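Local structure of COMPASS component SPP1 (Saccharomyces cerevisiae S288c, 6J2P) at residues 63-68 with 89-94. The protein recognises the H3K4me3 mark of histone H3 through its PHD finger as part of the Set1C/COMPASS complex that places this mark. Sequence-based numbering, arbitrary orientation.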
ATOM      1  N   LEU A  63      -5.992  -0.276  -0.240  1.00 61.15           N
ATOM      2  CA  LEU A  63      -6.175   0.333  -1.550  1.00 56.80           C
ATOM      3  C   LEU A  63      -4.902   0.321  -2.388  1.00 57.09           C
ATOM      4  O   LEU A  63      -4.835   1.017  -3.406  1.00 51.11           O
ATOM      5  CB  LEU A  63      -6.686   1.766  -1.393  1.00 52.42           C
ATOM      6  CG  LEU A  63      -8.138   1.864  -0.927  1.00 55.81           C
ATOM      7  CD1 LEU A  63      -8.565   3.313  -0.732  1.00 48.42           C
ATOM      8  CD2 LEU A  63      -9.049   1.155  -1.916  1.00 54.75           C
ATOM      9  N   VAL A  64      -3.899  -0.453  -1.986  1.00 57.79           N
ATOM     10  CA  VAL A  64      -2.628  -0.546  -2.695  1.00 56.37           C
ATOM     11  C   VAL A  64      -2.570  -1.904  -3.380  1.00 56.71           C
ATOM     12  O   VAL A  64      -2.711  -2.944  -2.725  1.00 55.18           O
ATOM     13  CB  VAL A  64      -1.434  -0.358  -1.747  1.00 51.77           C
ATOM     14  CG1 VAL A  64      -0.138  -0.736  -2.448  1.00 51.22           C
ATOM     15  CG2 VAL A  64      -1.377   1.069  -1.241  1.00 44.47           C
ATOM     16  N   PHE A  65      -2.363  -1.898  -4.698  1.00 58.77           N
ATOM     17  CA  PHE A  65      -2.193  -3.155  -5.420  1.00 62.78           C
ATOM     18  C   PHE A  65      -0.748  -3.636  -5.350  1.00 58.87           C
ATOM     19  O   PHE A  65      -0.487  -4.796  -5.014  1.00 66.87           O
ATOM     20  CB  PHE A  65      -2.637  -2.997  -6.876  1.00 61.69           C
ATOM     21  CG  PHE A  65      -2.535  -4.265  -7.679  1.00 66.55           C
ATOM     22  CD1 PHE A  65      -3.395  -5.325  -7.439  1.00 70.77           C
ATOM     23  CD2 PHE A  65      -1.575  -4.399  -8.670  1.00 58.98           C
ATOM     24  CE1 PHE A  65      -3.301  -6.492  -8.175  1.00 79.18           C
ATOM     25  CE2 PHE A  65      -1.477  -5.563  -9.408  1.00 63.17           C
ATOM     26  CZ  PHE A  65      -2.341  -6.613  -9.160  1.00 73.87           C
ATOM     27  N   SER A  66       0.200  -2.757  -5.666  1.00 55.51           N
ATOM     28  CA  SER A  66       1.619  -3.073  -5.568  1.00 52.58           C
ATOM     29  C   SER A  66       2.366  -1.799  -5.211  1.00 47.01           C
ATOM     30  O   SER A  66       2.179  -0.765  -5.860  1.00 46.30           O
ATOM     31  CB  SER A  66       2.154  -3.664  -6.877  1.00 49.62           C
ATOM     32  OG  SER A  66       1.853  -2.825  -7.979  1.00 66.48           O
ATOM     33  N   PHE A  67       3.201  -1.873  -4.183  1.00 41.18           N
ATOM     34  CA  PHE A  67       3.924  -0.712  -3.688  1.00 43.81           C
ATOM     35  C   PHE A  67       5.384  -0.773  -4.116  1.00 47.33           C
ATOM     36  O   PHE A  67       5.996  -1.846  -4.138  1.00 36.96           O
ATOM     37  CB  PHE A  67       3.828  -0.620  -2.164  1.00 45.46           C
ATOM     38  CG  PHE A  67       4.708   0.438  -1.566  1.00 43.13           C
ATOM     39  CD1 PHE A  67       4.363   1.776  -1.650  1.00 40.40           C
ATOM     40  CD2 PHE A  67       5.885   0.092  -0.922  1.00 41.86           C
ATOM     41  CE1 PHE A  67       5.174   2.754  -1.101  1.00 36.43           C
ATOM     42  CE2 PHE A  67       6.701   1.064  -0.372  1.00 47.35           C
ATOM     43  CZ  PHE A  67       6.345   2.397  -0.463  1.00 36.64           C
ATOM     44  N   TYR A  68       5.934   0.390  -4.455  1.00 43.92           N
ATOM     45  CA  TYR A  68       7.343   0.526  -4.802  1.00 44.91           C
ATOM     46  C   TYR A  68       7.904   1.723  -4.051  1.00 45.37           C
ATOM     47  O   TYR A  68       7.411   2.845  -4.208  1.00 44.03           O
ATOM     48  CB  TYR A  68       7.527   0.687  -6.314  1.00 46.97           C
ATOM     49  CG  TYR A  68       7.335  -0.605  -7.075  1.00 51.53           C
ATOM     50  CD1 TYR A  68       8.308  -1.597  -7.050  1.00 51.09           C
ATOM     51  CD2 TYR A  68       6.179  -0.840  -7.808  1.00 52.61           C
ATOM     52  CE1 TYR A  68       8.139  -2.784  -7.739  1.00 46.87           C
ATOM     53  CE2 TYR A  68       6.001  -2.025  -8.501  1.00 61.60           C
ATOM     54  CZ  TYR A  68       6.985  -2.993  -8.462  1.00 58.55           C
ATOM     55  OH  TYR A  68       6.817  -4.175  -9.147  1.00 64.75           O
ATOM     56  N   LYS A  89       6.383   1.718 -10.655  1.00 54.93           N
ATOM     57  CA  LYS A  89       5.582   2.761 -10.033  1.00 51.31           C
ATOM     58  C   LYS A  89       4.509   2.120  -9.166  1.00 54.03           C
ATOM     59  O   LYS A  89       3.984   1.054  -9.501  1.00 57.39           O
ATOM     60  CB  LYS A  89       4.936   3.666 -11.090  1.00 49.55           C
ATOM     61  CG  LYS A  89       4.380   4.968 -10.545  1.00 50.85           C
ATOM     62  CD  LYS A  89       4.003   5.917 -11.673  1.00 62.52           C
ATOM     63  CE  LYS A  89       3.025   5.271 -12.643  1.00 66.37           C
ATOM     64  NZ  LYS A  89       2.621   6.201 -13.732  1.00 73.52           N
ATOM     65  N   THR A  90       4.191   2.771  -8.049  1.00 49.97           N
ATOM     66  CA  THR A  90       3.168   2.252  -7.151  1.00 47.43           C
ATOM     67  C   THR A  90       1.800   2.314  -7.818  1.00 43.55           C
ATOM     68  O   THR A  90       1.385   3.365  -8.317  1.00 40.87           O
ATOM     69  CB  THR A  90       3.153   3.041  -5.843  1.00 43.44           C
ATOM     70  OG1 THR A  90       4.358   2.781  -5.113  1.00 44.33           O
ATOM     71  CG2 THR A  90       1.957   2.636  -4.997  1.00 43.22           C
ATOM     72  N   LEU A  91       1.103   1.182  -7.834  1.00 48.25           N
ATOM     73  CA  LEU A  91      -0.236   1.092  -8.396  1.00 52.59           C
ATOM     74  C   LEU A  91      -1.269   1.066  -7.276  1.00 48.84           C
ATOM     75  O   LEU A  91      -1.098   0.366  -6.274  1.00 50.05           O
ATOM     76  CB  LEU A  91      -0.378  -0.159  -9.267  1.00 56.55           C
ATOM     77  CG  LEU A  91       0.519  -0.230 -10.504  1.00 56.00           C
ATOM     78  CD1 LEU A  91       0.491  -1.626 -11.107  1.00 54.07           C
ATOM     79  CD2 LEU A  91       0.097   0.811 -11.528  1.00 50.78           C
ATOM     80  N   TRP A  92      -2.342   1.829  -7.456  1.00 45.97           N
ATOM     81  CA  TRP A  92      -3.400   1.945  -6.464  1.00 47.98           C
ATOM     82  C   TRP A  92      -4.670   1.265  -6.957  1.00 50.02           C
ATOM     83  O   TRP A  92      -5.021   1.359  -8.137  1.00 41.88           O
ATOM     84  CB  TRP A  92      -3.685   3.414  -6.144  1.00 49.31           C
ATOM     85  CG  TRP A  92      -2.523   4.111  -5.513  1.00 58.16           C
ATOM     86  CD1 TRP A  92      -1.465   4.685  -6.154  1.00 55.46           C
ATOM     87  CD2 TRP A  92      -2.298   4.306  -4.112  1.00 57.89           C
ATOM     88  NE1 TRP A  92      -0.594   5.227  -5.239  1.00 53.34           N
ATOM     89  CE2 TRP A  92      -1.083   5.007  -3.978  1.00 59.18           C
ATOM     90  CE3 TRP A  92      -3.006   3.954  -2.959  1.00 50.07           C
ATOM     91  CZ2 TRP A  92      -0.559   5.362  -2.738  1.00 57.35           C
ATOM     92  CZ3 TRP A  92      -2.487   4.312  -1.728  1.00 54.78           C
ATOM     93  CH2 TRP A  92      -1.275   5.008  -1.627  1.00 56.99           C
ATOM     94  N   LYS A  93      -5.357   0.582  -6.044  1.00 55.99           N
ATOM     95  CA  LYS A  93      -6.626  -0.050  -6.368  1.00 44.46           C
ATOM     96  C   LYS A  93      -7.726   1.002  -6.511  1.00 41.26           C
ATOM     97  O   LYS A  93      -7.543   2.186  -6.217  1.00 42.53           O
ATOM     98  CB  LYS A  93      -7.002  -1.076  -5.299  1.00 44.27           C
ATOM     99  CG  LYS A  93      -6.034  -2.246  -5.199  1.00 50.20           C
ATOM    100  CD  LYS A  93      -6.511  -3.276  -4.192  1.00 45.22           C
ATOM    101  CE  LYS A  93      -5.557  -4.454  -4.114  1.00 54.48           C
ATOM    102  NZ  LYS A  93      -6.019  -5.467  -3.123  1.00 60.54           N
ATOM    103  N   ARG A  94      -8.887   0.551  -6.978  1.00 56.94           N
ATOM    104  CA  ARG A  94     -10.047   1.413  -7.168  1.00 60.28           C
ATOM    105  C   ARG A  94     -10.955   1.291  -5.949  1.00 56.47           C
ATOM    106  O   ARG A  94     -11.498   0.214  -5.681  1.00 59.56           O
ATOM    107  CB  ARG A  94     -10.795   1.040  -8.449  1.00 60.39           C
ATOM    108  CG  ARG A  94     -11.853   2.047  -8.894  1.00 69.86           C
ATOM    109  CD  ARG A  94     -12.470   1.621 -10.216  1.00 85.31           C
ATOM    110  NE  ARG A  94     -13.071   0.294 -10.112  1.00 83.73           N
ATOM    111  CZ  ARG A  94     -12.668  -0.770 -10.800  1.00 82.69           C
ATOM    112  NH1 ARG A  94     -11.653  -0.669 -11.648  1.00 84.52           N
ATOM    113  NH2 ARG A  94     -13.275  -1.937 -10.635  1.00 73.49           N
TER
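Lys89 meets Tyr68 through its backbone: its O lies 3.4 Å from CD2 of Tyr68, at the edge of the phenol ring and near its plane. At Thr90 the side chain enters the hydrogen bonding, OG1 accepting the backbone N-H of Tyr68 over 2.9 Å with an N-H...O angle of 162°. Chi1 of -68° sets OG1 beside its own backbone N, where it reaches that amide, and leaves CG2 above one face of the Trp92 indole, displaced from the ring centre. A valine in place of Thr90 would probably leave the Tyr68 amide without this acceptor, since a methyl would occupy the site of OG1.

Opposite Leu91 the strand 64-66 carries an extra residue, a classic beta bulge in which Phe65 and Ser66 share one partner. Leu91 N donates to Ser66 O at 3.0 Å, nearly along the C=O axis, while Leu91 O accepts from Phe65 N at 3.0 Å and, weakly, from Ser66 N. Leu91 CD1 sits at the edge of the Phe65 ring. On the face shared by Val64 and Trp92, a non-hydrogen-bonded antiparallel pair, the indole's CZ3 approaches Val64 CG2 to 3.5 Å. Lys93 N closes the ladder, donating to Leu63 O (2.7 Å) from above the carbonyl plane, 46° out of it. Its extended aliphatic chain crosses Phe65 at about a right angle, CG lying 3.9 Å from Phe65 CB.

Backbone bonds therefore join the PHD finger (63-68) to the unconventional C3H zinc-finger region (89-94) as a short antiparallel ladder. Val64 also hydrogen-bonds through its backbone to the bound peptide, and Tyr68 lies near zinc ligand Cys42. Four of the five hydrogen bonds are backbone-to-backbone, consistent with a junction that ties the C3H region to a strand whose Val64 contacts the H3 peptide.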